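Local atomic coordinates of periplasmic binding protein (Pseudomonas aeruginosa, PDB entry 2R79), a protein that binds heme in the periplasm and probably delivers it to an inner-membrane transporter for uptake. Residues Q3-G9 with K24-D29; L97-L101 with A117-R122; D194-V198 with P223-A227. All coordinates share one frame; numbering follows the deposited sequence.

The three contacts follow one another along the chain without nesting or crossing. Interaction 1 comes first: 3-9 and 24-29, separated by helix 10-18, pair as parallel strands and close the first beta-alpha-beta unit of a four-stranded parallel sheet. Interaction 2 then brings helix 111-135 back against helix 94-108; its centre is about 20 Å from that of interaction 1, and the nearest atoms of the two are about 8 Å apart. Trp-15 of helix 10-18 touches Leu-97, Leu-101 and Ala-117, linking this helix pair to the first unit. Interaction 3 closes the last loop, joining the entry to strand 197-202 with helix 225-228, about 40 Å from interaction 1 between centres and across the chain's centre.

Interaction 1 of 3, residues Q3-G9 with K24-D29; sequences QRWVSAG and KLVGVD
Strands 5-7 and 25-28 are the two parallel strands of a beta-alpha-beta unit, with axes 4.6 Å apart at 25°. The backbone ladder runs from Trp-5 N to Lys-24 O (2.7 Å), through Ser-7 N to Gly-27 O, to Asp-29 N on Ser-7 O. A beta bulge interrupts it: Trp-5 O takes Val-26 N at 2.7 Å and, weakly, Gly-27 N, and the register slips by one residue. Beside the bulge, Val-26 CG1 sits over one face of the Arg-4 guanidinium, offset toward its rim and 3.3 Å from CZ of Arg-4. Val-26 CG2 instead meets Val-6 CG2 at 3.8 Å. On the sheet face of Trp-5 and Ser-7, Leu-25 CD2 lies 3.9 Å from Trp-5 CB and bridges to Ser-7 CB. Beyond the strands, Asp-29 OD1 accepts the N-cap amide Gly-9 N at 2.7 Å from above its carboxylate plane. Ser-32 OG also bonds OD1 and Thr-31 OG1 bonds OD2, which would hold this side chain, about 5 Å from that of Tyr-46, the axial heme ligand. The arrangement is a beta-alpha-beta crossover with a classic strand-to-helix turn at its C-terminal end, beside the heme site.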
ATOM      1  N   GLN A   3     -28.668 -27.247  -0.147  1.00 37.95           N
ATOM      2  CA  GLN A   3     -27.427 -27.013  -0.880  1.00 37.96           C
ATOM      3  C   GLN A   3     -27.174 -25.548  -1.204  1.00 37.14           C
ATOM      4  O   GLN A   3     -26.025 -25.118  -1.292  1.00 38.16           O
ATOM      5  CB  GLN A   3     -27.424 -27.816  -2.178  1.00 39.25           C
ATOM      6  CG  GLN A   3     -27.482 -29.309  -1.969  1.00 40.48           C
ATOM      7  CD  GLN A   3     -26.357 -29.810  -1.098  1.00 42.25           C
ATOM      8  OE1 GLN A   3     -25.183 -29.665  -1.438  1.00 42.91           O
ATOM      9  NE2 GLN A   3     -26.707 -30.405   0.038  1.00 43.14           N
ATOM     10  N   ARG A   4     -28.243 -24.787  -1.405  1.00 36.39           N
ATOM     11  CA  ARG A   4     -28.106 -23.370  -1.712  1.00 35.80           C
ATOM     12  C   ARG A   4     -28.672 -22.545  -0.562  1.00 34.44           C
ATOM     13  O   ARG A   4     -29.875 -22.558  -0.303  1.00 33.39           O
ATOM     14  CB  ARG A   4     -28.834 -23.023  -3.012  1.00 37.65           C
ATOM     15  CG  ARG A   4     -28.412 -23.859  -4.223  1.00 40.05           C
ATOM     16  CD  ARG A   4     -28.709 -23.117  -5.525  1.00 41.62           C
ATOM     17  NE  ARG A   4     -27.503 -22.491  -6.064  1.00 43.99           N
ATOM     18  CZ  ARG A   4     -27.463 -21.283  -6.618  1.00 43.01           C
ATOM     19  NH1 ARG A   4     -28.564 -20.556  -6.710  1.00 37.78           N
ATOM     20  NH2 ARG A   4     -26.316 -20.805  -7.088  1.00 46.28           N
ATOM     21  N   TRP A   5     -27.790 -21.825   0.119  1.00 32.94           N
ATOM     22  CA  TRP A   5     -28.172 -21.007   1.264  1.00 32.36           C
ATOM     23  C   TRP A   5     -28.049 -19.512   1.023  1.00 32.01           C
ATOM     24  O   TRP A   5     -27.121 -19.048   0.365  1.00 32.50           O
ATOM     25  CB  TRP A   5     -27.281 -21.322   2.467  1.00 30.07           C
ATOM     26  CG  TRP A   5     -27.363 -22.702   3.020  1.00 29.93           C
ATOM     27  CD1 TRP A   5     -27.306 -23.878   2.328  1.00 29.85           C
ATOM     28  CD2 TRP A   5     -27.413 -23.056   4.408  1.00 28.60           C
ATOM     29  NE1 TRP A   5     -27.311 -24.943   3.199  1.00 29.23           N
ATOM     30  CE2 TRP A   5     -27.376 -24.466   4.482  1.00 28.95           C
ATOM     31  CE3 TRP A   5     -27.481 -22.316   5.595  1.00 28.07           C
ATOM     32  CZ2 TRP A   5     -27.406 -25.153   5.699  1.00 29.77           C
ATOM     33  CZ3 TRP A   5     -27.508 -22.997   6.807  1.00 29.22           C
ATOM     34  CH2 TRP A   5     -27.470 -24.406   6.849  1.00 29.25           C
ATOM     35  N   VAL A   6     -28.996 -18.765   1.571  1.00 31.98           N
ATOM     36  CA  VAL A   6     -28.960 -17.314   1.512  1.00 32.99           C
ATOM     37  C   VAL A   6     -29.002 -16.950   2.995  1.00 34.56           C
ATOM     38  O   VAL A   6     -29.844 -17.461   3.739  1.00 34.26           O
ATOM     39  CB  VAL A   6     -30.168 -16.724   0.773  1.00 32.13           C
ATOM     40  CG1 VAL A   6     -30.294 -15.242   1.082  1.00 28.56           C
ATOM     41  CG2 VAL A   6     -29.983 -16.913  -0.722  1.00 31.25           C
ATOM     42  N   SER A   7     -28.082 -16.098   3.432  1.00 33.35           N
ATOM     43  CA  SER A   7     -28.028 -15.744   4.839  1.00 34.47           C
ATOM     44  C   SER A   7     -28.124 -14.258   5.145  1.00 34.81           C
ATOM     45  O   SER A   7     -27.437 -13.433   4.529  1.00 34.37           O
ATOM     46  CB  SER A   7     -26.748 -16.310   5.454  1.00 33.74           C
ATOM     47  OG  SER A   7     -26.645 -15.953   6.818  1.00 36.64           O
ATOM     48  N   ALA A   8     -28.980 -13.938   6.113  1.00 33.67           N
ATOM     49  CA  ALA A   8     -29.202 -12.569   6.562  1.00 32.92           C
ATOM     50  C   ALA A   8     -28.776 -12.463   8.022  1.00 33.43           C
ATOM     51  O   ALA A   8     -29.316 -13.149   8.887  1.00 33.12           O
ATOM     52  CB  ALA A   8     -30.665 -12.208   6.423  1.00 33.01           C
ATOM     53  N   GLY A   9     -27.802 -11.598   8.290  1.00 34.90           N
ATOM     54  CA  GLY A   9     -27.304 -11.430   9.644  1.00 33.82           C
ATOM     55  C   GLY A   9     -25.833 -11.795   9.697  1.00 33.96           C
ATOM     56  O   GLY A   9     -25.477 -12.971   9.648  1.00 34.33           O
ATOM     57  N   LYS A  24     -21.807 -23.425   0.195  1.00 29.80           N
ATOM     58  CA  LYS A  24     -23.247 -23.572   0.087  1.00 29.77           C
ATOM     59  C   LYS A  24     -23.971 -22.233   0.130  1.00 30.00           C
ATOM     60  O   LYS A  24     -25.168 -22.168  -0.133  1.00 29.10           O
ATOM     61  CB  LYS A  24     -23.771 -24.502   1.182  1.00 32.09           C
ATOM     62  CG  LYS A  24     -23.340 -25.939   0.968  1.00 34.37           C
ATOM     63  CD  LYS A  24     -23.924 -26.875   2.001  1.00 38.05           C
ATOM     64  CE  LYS A  24     -23.559 -28.315   1.674  1.00 38.49           C
ATOM     65  NZ  LYS A  24     -23.930 -29.235   2.781  1.00 42.50           N
ATOM     66  N   LEU A  25     -23.239 -21.168   0.452  1.00 29.77           N
ATOM     67  CA  LEU A  25     -23.811 -19.824   0.507  1.00 29.39           C
ATOM     68  C   LEU A  25     -23.871 -19.221  -0.894  1.00 29.61           C
ATOM     69  O   LEU A  25     -22.838 -19.040  -1.529  1.00 30.03           O
ATOM     70  CB  LEU A  25     -22.959 -18.913   1.404  1.00 28.27           C
ATOM     71  CG  LEU A  25     -23.090 -19.054   2.924  1.00 28.76           C
ATOM     72  CD1 LEU A  25     -22.062 -18.165   3.623  1.00 25.43           C
ATOM     73  CD2 LEU A  25     -24.502 -18.674   3.343  1.00 27.09           C
ATOM     74  N   VAL A  26     -25.069 -18.909  -1.379  1.00 29.65           N
ATOM     75  CA  VAL A  26     -25.199 -18.316  -2.706  1.00 30.79           C
ATOM     76  C   VAL A  26     -25.547 -16.832  -2.644  1.00 31.71           C
ATOM     77  O   VAL A  26     -25.522 -16.139  -3.660  1.00 34.29           O
ATOM     78  CB  VAL A  26     -26.266 -19.050  -3.578  1.00 30.78           C
ATOM     79  CG1 VAL A  26     -25.848 -20.497  -3.798  1.00 27.39           C
ATOM     80  CG2 VAL A  26     -27.635 -18.972  -2.924  1.00 30.17           C
ATOM     81  N   GLY A  27     -25.862 -16.345  -1.450  1.00 30.71           N
ATOM     82  CA  GLY A  27     -26.199 -14.943  -1.292  1.00 28.96           C
ATOM     83  C   GLY A  27     -26.265 -14.526   0.165  1.00 28.48           C
ATOM     84  O   GLY A  27     -26.588 -15.336   1.034  1.00 27.97           O
ATOM     85  N   VAL A  28     -25.953 -13.263   0.436  1.00 27.03           N
ATOM     86  CA  VAL A  28     -25.984 -12.747   1.798  1.00 27.76           C
ATOM     87  C   VAL A  28     -26.455 -11.293   1.853  1.00 28.57           C
ATOM     88  O   VAL A  28     -26.457 -10.586   0.841  1.00 28.31           O
ATOM     89  CB  VAL A  28     -24.595 -12.834   2.456  1.00 26.90           C
ATOM     90  CG1 VAL A  28     -24.102 -14.267   2.429  1.00 26.84           C
ATOM     91  CG2 VAL A  28     -23.623 -11.920   1.738  1.00 26.19           C
ATOM     92  N   ASP A  29     -26.860 -10.855   3.041  1.00 29.32           N
ATOM     93  CA  ASP A  29     -27.321  -9.490   3.222  1.00 29.76           C
ATOM     94  C   ASP A  29     -26.092  -8.603   3.403  1.00 29.78           C
ATOM     95  O   ASP A  29     -24.980  -9.100   3.594  1.00 29.28           O
ATOM     96  CB  ASP A  29     -28.232  -9.385   4.449  1.00 30.22           C
ATOM     97  CG  ASP A  29     -27.457  -9.408   5.750  1.00 34.18           C
ATOM     98  OD1 ASP A  29     -26.840 -10.454   6.055  1.00 33.76           O
ATOM     99  OD2 ASP A  29     -27.458  -8.376   6.460  1.00 32.73           O
TER

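Interaction 2 of 3, residues L97-L101 with A117-R122; sequences LESNL and AELDYR
NH1 of Arg-122 has two carboxylates and a water around it, none of them a strong direct hydrogen bond. Glu-98 OE1 makes a long salt bridge to this NH1 at 3.6 Å, and Glu-118 OE2, one helical turn before Arg-122, lies 3.4 Å from the same atom. The Glu-118 oxygen stands over a guanidinium face, so that attraction is of charges alone, with no N-H directed at it. A water donates to Glu-98 OE2 at 2.6 Å and accepts a weak bond from Arg-122 NH1. The two carboxylates are stacked, their planes 18° apart, with Glu-98 OE1 and Glu-118 OE2 separated by 3.3 Å; the arginine would be expected to offset their repulsion and may keep both ionised. Glu-118 reaches this position with CG anti to its own N (chi1 -179°) and its chain extended across CG of Glu-98.

The network spans two nearly antiparallel helices: the axes of 97-101 and 117-122 approach to 10.5 Å at 155°. Helix 111-135 leads from the first sheet to strand 143-150 of the second, consistent with the long interdomain helix of this family. On the buried side Leu-97 CD2 makes a CH-pi contact over one face of the Tyr-121 ring, 3.6 Å from the centroid and displaced toward CD2 and CE2. The Tyr-121 hydroxyl is hydrogen-bonded to Gly-245 O. Leu-101 CD1 packs 4.2 Å from Ala-117 CB, and Trp-15 touches both residues.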
ATOM      1  N   LEU A  97     -26.693 -19.051  21.369  1.00 35.98           N
ATOM      2  CA  LEU A  97     -25.614 -19.442  20.475  1.00 35.15           C
ATOM      3  C   LEU A  97     -25.604 -20.954  20.315  1.00 36.28           C
ATOM      4  O   LEU A  97     -25.662 -21.467  19.199  1.00 37.08           O
ATOM      5  CB  LEU A  97     -24.266 -18.973  21.018  1.00 32.19           C
ATOM      6  CG  LEU A  97     -23.045 -19.421  20.213  1.00 30.66           C
ATOM      7  CD1 LEU A  97     -23.233 -19.116  18.731  1.00 27.36           C
ATOM      8  CD2 LEU A  97     -21.822 -18.723  20.755  1.00 28.32           C
ATOM      9  N   GLU A  98     -25.546 -21.660  21.442  1.00 37.18           N
ATOM     10  CA  GLU A  98     -25.522 -23.117  21.451  1.00 37.17           C
ATOM     11  C   GLU A  98     -26.710 -23.729  20.723  1.00 35.40           C
ATOM     12  O   GLU A  98     -26.624 -24.836  20.209  1.00 35.98           O
ATOM     13  CB  GLU A  98     -25.463 -23.618  22.894  1.00 39.27           C
ATOM     14  CG  GLU A  98     -24.135 -23.311  23.566  1.00 44.02           C
ATOM     15  CD  GLU A  98     -24.176 -23.475  25.075  1.00 48.50           C
ATOM     16  OE1 GLU A  98     -24.707 -24.501  25.553  1.00 52.57           O
ATOM     17  OE2 GLU A  98     -23.665 -22.581  25.786  1.00 47.72           O
ATOM     18  N   SER A  99     -27.818 -23.003  20.674  1.00 35.01           N
ATOM     19  CA  SER A  99     -29.002 -23.489  19.984  1.00 32.55           C
ATOM     20  C   SER A  99     -28.873 -23.212  18.490  1.00 32.50           C
ATOM     21  O   SER A  99     -29.308 -24.008  17.662  1.00 31.17           O
ATOM     22  CB  SER A  99     -30.251 -22.806  20.532  1.00 32.53           C
ATOM     23  OG  SER A  99     -31.368 -23.092  19.714  1.00 34.00           O
ATOM     24  N   ASN A 100     -28.284 -22.074  18.144  1.00 32.62           N
ATOM     25  CA  ASN A 100     -28.096 -21.740  16.740  1.00 30.75           C
ATOM     26  C   ASN A 100     -27.086 -22.711  16.128  1.00 29.88           C
ATOM     27  O   ASN A 100     -27.288 -23.228  15.031  1.00 28.48           O
ATOM     28  CB  ASN A 100     -27.587 -20.305  16.583  1.00 31.82           C
ATOM     29  CG  ASN A 100     -28.655 -19.265  16.855  1.00 32.87           C
ATOM     30  OD1 ASN A 100     -29.850 -19.562  16.850  1.00 33.92           O
ATOM     31  ND2 ASN A 100     -28.227 -18.027  17.074  1.00 32.73           N
ATOM     32  N   LEU A 101     -25.997 -22.965  16.844  1.00 29.43           N
ATOM     33  CA  LEU A 101     -24.978 -23.875  16.342  1.00 31.74           C
ATOM     34  C   LEU A 101     -25.541 -25.277  16.148  1.00 34.03           C
ATOM     35  O   LEU A 101     -25.201 -25.960  15.185  1.00 35.47           O
ATOM     36  CB  LEU A 101     -23.784 -23.919  17.290  1.00 27.37           C
ATOM     37  CG  LEU A 101     -22.946 -22.644  17.370  1.00 26.38           C
ATOM     38  CD1 LEU A 101     -21.761 -22.888  18.285  1.00 25.79           C
ATOM     39  CD2 LEU A 101     -22.469 -22.241  15.992  1.00 25.21           C
ATOM     40  N   ALA A 117     -17.295 -26.365  17.904  1.00 24.68           N
ATOM     41  CA  ALA A 117     -17.318 -24.909  17.825  1.00 24.86           C
ATOM     42  C   ALA A 117     -17.841 -24.326  19.135  1.00 24.74           C
ATOM     43  O   ALA A 117     -17.299 -23.349  19.651  1.00 25.66           O
ATOM     44  CB  ALA A 117     -18.188 -24.455  16.665  1.00 21.46           C
ATOM     45  N   GLU A 118     -18.894 -24.929  19.668  1.00 24.43           N
ATOM     46  CA  GLU A 118     -19.467 -24.471  20.921  1.00 26.43           C
ATOM     47  C   GLU A 118     -18.427 -24.639  22.027  1.00 26.62           C
ATOM     48  O   GLU A 118     -18.254 -23.774  22.883  1.00 26.94           O
ATOM     49  CB  GLU A 118     -20.705 -25.293  21.266  1.00 29.12           C
ATOM     50  CG  GLU A 118     -21.377 -24.862  22.555  1.00 36.11           C
ATOM     51  CD  GLU A 118     -22.203 -25.967  23.190  1.00 38.98           C
ATOM     52  OE1 GLU A 118     -23.005 -26.609  22.478  1.00 45.31           O
ATOM     53  OE2 GLU A 118     -22.057 -26.189  24.407  1.00 40.51           O
ATOM     54  N   LEU A 119     -17.723 -25.758  21.989  1.00 25.15           N
ATOM     55  CA  LEU A 119     -16.713 -26.055  22.988  1.00 28.15           C
ATOM     56  C   LEU A 119     -15.554 -25.059  22.949  1.00 28.36           C
ATOM     57  O   LEU A 119     -15.148 -24.537  23.986  1.00 29.36           O
ATOM     58  CB  LEU A 119     -16.212 -27.490  22.789  1.00 27.35           C
ATOM     59  CG  LEU A 119     -15.185 -28.077  23.751  1.00 30.19           C
ATOM     60  CD1 LEU A 119     -15.663 -27.940  25.193  1.00 32.00           C
ATOM     61  CD2 LEU A 119     -14.979 -29.549  23.395  1.00 31.69           C
ATOM     62  N   ASP A 120     -15.022 -24.787  21.762  1.00 28.59           N
ATOM     63  CA  ASP A 120     -13.916 -23.839  21.656  1.00 29.44           C
ATOM     64  C   ASP A 120     -14.343 -22.442  22.097  1.00 27.11           C
ATOM     65  O   ASP A 120     -13.574 -21.713  22.717  1.00 26.87           O
ATOM     66  CB  ASP A 120     -13.393 -23.753  20.217  1.00 32.07           C
ATOM     67  CG  ASP A 120     -12.772 -25.048  19.741  1.00 38.28           C
ATOM     68  OD1 ASP A 120     -12.046 -25.685  20.533  1.00 43.08           O
ATOM     69  OD2 ASP A 120     -12.996 -25.424  18.568  1.00 42.06           O
ATOM     70  N   TYR A 121     -15.574 -22.075  21.766  1.00 25.32           N
ATOM     71  CA  TYR A 121     -16.085 -20.759  22.106  1.00 25.83           C
ATOM     72  C   TYR A 121     -16.126 -20.554  23.620  1.00 24.96           C
ATOM     73  O   TYR A 121     -15.579 -19.583  24.135  1.00 23.19           O
ATOM     74  CB  TYR A 121     -17.485 -20.583  21.525  1.00 25.96           C
ATOM     75  CG  TYR A 121     -17.893 -19.143  21.301  1.00 26.30           C
ATOM     76  CD1 TYR A 121     -17.447 -18.444  20.183  1.00 24.82           C
ATOM     77  CD2 TYR A 121     -18.771 -18.499  22.179  1.00 27.00           C
ATOM     78  CE1 TYR A 121     -17.871 -17.143  19.931  1.00 25.53           C
ATOM     79  CE2 TYR A 121     -19.203 -17.195  21.940  1.00 25.46           C
ATOM     80  CZ  TYR A 121     -18.750 -16.526  20.808  1.00 26.40           C
ATOM     81  OH  TYR A 121     -19.198 -15.260  20.528  1.00 23.10           O
ATOM     82  N   ARG A 122     -16.765 -21.481  24.330  1.00 25.20           N
ATOM     83  CA  ARG A 122     -16.877 -21.376  25.777  1.00 26.24           C
ATOM     84  C   ARG A 122     -15.508 -21.408  26.445  1.00 26.96           C
ATOM     85  O   ARG A 122     -15.291 -20.751  27.459  1.00 30.11           O
ATOM     86  CB  ARG A 122     -17.782 -22.488  26.316  1.00 25.76           C
ATOM     87  CG  ARG A 122     -19.139 -22.533  25.610  1.00 30.71           C
ATOM     88  CD  ARG A 122     -20.221 -23.213  26.435  1.00 34.54           C
ATOM     89  NE  ARG A 122     -19.719 -24.398  27.116  1.00 41.91           N
ATOM     90  CZ  ARG A 122     -20.490 -25.321  27.684  1.00 44.44           C
ATOM     91  NH1 ARG A 122     -21.808 -25.203  27.648  1.00 46.92           N
ATOM     92  NH2 ARG A 122     -19.939 -26.359  28.301  1.00 47.70           N
TER
HETATM   93  O   HOH W   1     -23.284 -23.066  28.324  1.00 49.40           O

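Interaction 3 of 3, residues D194-V198 with P223-A227; sequences DPVAV and PTRAA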
ATOM      1  N   ASP A 194     -20.192  10.337  32.626  1.00 23.53           N
ATOM      2  CA  ASP A 194     -18.735  10.439  32.627  1.00 25.52           C
ATOM      3  C   ASP A 194     -18.005   9.100  32.514  1.00 23.69           C
ATOM      4  O   ASP A 194     -17.276   8.704  33.421  1.00 24.03           O
ATOM      5  CB  ASP A 194     -18.279  11.155  33.902  1.00 28.93           C
ATOM      6  CG  ASP A 194     -16.928  11.826  33.738  1.00 35.40           C
ATOM      7  OD1 ASP A 194     -16.360  12.302  34.748  1.00 36.85           O
ATOM      8  OD2 ASP A 194     -16.437  11.882  32.589  1.00 38.77           O
ATOM      9  N   PRO A 195     -18.172   8.401  31.385  1.00 21.29           N
ATOM     10  CA  PRO A 195     -17.533   7.103  31.150  1.00 21.74           C
ATOM     11  C   PRO A 195     -16.015   7.197  31.102  1.00 19.76           C
ATOM     12  O   PRO A 195     -15.463   8.188  30.629  1.00 20.53           O
ATOM     13  CB  PRO A 195     -18.075   6.677  29.786  1.00 19.49           C
ATOM     14  CG  PRO A 195     -19.234   7.564  29.554  1.00 24.83           C
ATOM     15  CD  PRO A 195     -18.860   8.857  30.174  1.00 22.30           C
ATOM     16  N   VAL A 196     -15.348   6.155  31.583  1.00 19.97           N
ATOM     17  CA  VAL A 196     -13.894   6.094  31.545  1.00 20.41           C
ATOM     18  C   VAL A 196     -13.500   5.856  30.087  1.00 19.36           C
ATOM     19  O   VAL A 196     -12.428   6.260  29.642  1.00 19.98           O
ATOM     20  CB  VAL A 196     -13.370   4.932  32.415  1.00 22.99           C
ATOM     21  CG1 VAL A 196     -11.971   4.514  31.973  1.00 24.43           C
ATOM     22  CG2 VAL A 196     -13.345   5.361  33.867  1.00 26.02           C
ATOM     23  N   ALA A 197     -14.387   5.197  29.352  1.00 16.78           N
ATOM     24  CA  ALA A 197     -14.161   4.894  27.948  1.00 17.47           C
ATOM     25  C   ALA A 197     -15.501   4.766  27.253  1.00 17.28           C
ATOM     26  O   ALA A 197     -16.497   4.386  27.868  1.00 20.00           O
ATOM     27  CB  ALA A 197     -13.376   3.591  27.803  1.00 14.96           C
ATOM     28  N   VAL A 198     -15.526   5.096  25.971  1.00 15.80           N
ATOM     29  CA  VAL A 198     -16.745   5.000  25.196  1.00 17.57           C
ATOM     30  C   VAL A 198     -16.462   4.135  23.980  1.00 16.49           C
ATOM     31  O   VAL A 198     -15.481   4.359  23.277  1.00 19.11           O
ATOM     32  CB  VAL A 198     -17.220   6.395  24.728  1.00 17.38           C
ATOM     33  CG1 VAL A 198     -18.452   6.266  23.853  1.00 15.41           C
ATOM     34  CG2 VAL A 198     -17.530   7.262  25.928  1.00 20.00           C
ATOM     35  N   PRO A 223     -15.993  16.519  27.174  1.00 34.40           N
ATOM     36  CA  PRO A 223     -15.565  16.703  28.563  1.00 35.44           C
ATOM     37  C   PRO A 223     -15.583  15.434  29.407  1.00 34.88           C
ATOM     38  O   PRO A 223     -15.385  15.494  30.624  1.00 36.01           O
ATOM     39  CB  PRO A 223     -16.538  17.751  29.088  1.00 37.11           C
ATOM     40  CG  PRO A 223     -17.789  17.394  28.376  1.00 40.71           C
ATOM     41  CD  PRO A 223     -17.292  17.176  26.953  1.00 37.03           C
ATOM     42  N   THR A 224     -15.818  14.291  28.770  1.00 32.00           N
ATOM     43  CA  THR A 224     -15.832  13.027  29.499  1.00 29.57           C
ATOM     44  C   THR A 224     -14.403  12.536  29.682  1.00 28.24           C
ATOM     45  O   THR A 224     -13.512  12.905  28.926  1.00 28.40           O
ATOM     46  CB  THR A 224     -16.619  11.947  28.739  1.00 30.32           C
ATOM     47  OG1 THR A 224     -15.932  11.616  27.524  1.00 28.36           O
ATOM     48  CG2 THR A 224     -18.009  12.450  28.400  1.00 30.85           C
ATOM     49  N   ARG A 225     -14.176  11.711  30.693  1.00 28.32           N
ATOM     50  CA  ARG A 225     -12.844  11.174  30.915  1.00 29.15           C
ATOM     51  C   ARG A 225     -12.423  10.382  29.670  1.00 28.73           C
ATOM     52  O   ARG A 225     -11.250  10.370  29.294  1.00 26.02           O
ATOM     53  CB  ARG A 225     -12.845  10.271  32.153  1.00 31.52           C
ATOM     54  CG  ARG A 225     -13.008  11.031  33.469  1.00 34.58           C
ATOM     55  CD  ARG A 225     -13.056  10.087  34.672  1.00 35.46           C
ATOM     56  NE  ARG A 225     -14.218   9.204  34.623  1.00 39.86           N
ATOM     57  CZ  ARG A 225     -14.529   8.319  35.563  1.00 39.36           C
ATOM     58  NH1 ARG A 225     -13.762   8.196  36.639  1.00 41.37           N
ATOM     59  NH2 ARG A 225     -15.600   7.550  35.428  1.00 39.14           N
ATOM     60  N   ALA A 226     -13.396   9.736  29.031  1.00 27.00           N
ATOM     61  CA  ALA A 226     -13.151   8.948  27.828  1.00 27.04           C
ATOM     62  C   ALA A 226     -12.465   9.794  26.752  1.00 28.55           C
ATOM     63  O   ALA A 226     -11.433   9.398  26.214  1.00 29.36           O
ATOM     64  CB  ALA A 226     -14.473   8.374  27.293  1.00 21.56           C
ATOM     65  N   ALA A 227     -13.030  10.959  26.445  1.00 29.06           N
ATOM     66  CA  ALA A 227     -12.449  11.845  25.436  1.00 29.41           C
ATOM     67  C   ALA A 227     -11.103  12.398  25.905  1.00 30.07           C
ATOM     68  O   ALA A 227     -10.145  12.464  25.135  1.00 32.35           O
ATOM     69  CB  ALA A 227     -13.411  13.002  25.122  1.00 26.01           C
TER
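The guanidinium of Arg-225 has Val-196 CG2 over one face, offset toward the rim and 3.5 Å from NH2 of Arg-225, while Asp-194 O lies at its edge. NH2 of Arg-225 donates to Asp-194 O at 2.9 Å, almost in line with the carbonyl bond (175°) although the oxygen is tilted 16° from the guanidinium plane. NE of Arg-225 adds a weak bond to that oxygen, so two N-H groups share one acceptor and limit the rotation of the guanidinium. A bend at chi3 (-64°) turns the arginine tip back to this carbonyl.

The carboxylate of Asp-194 works mainly on the backbone. Its OD2 accepts Arg-225 N at 3.0 Å, nearly along its own C-O axis, whereas OD1 makes a long charge contact with NE of Arg-225, no N-H pointing at it. At the next residue, Ala-226 N gives a weak bond to Pro-195 O. Ala-226 CB then packs against Val-198 CG2 at 3.5 Å, so the polar edge passes into a small apolar patch where strand 197-202 begins.

Thr-224 is the helix N-cap: its OG1 accepts Ala-227 N at 3.2 Å and is also bonded to Leu-221 O. Asp-194 OD2 and, weakly, Pro-195 O take the two amides before it. This N-capped helix start lies in the crossover between neighbouring parallel strands 197-202 and 232-235 of the mixed sheet.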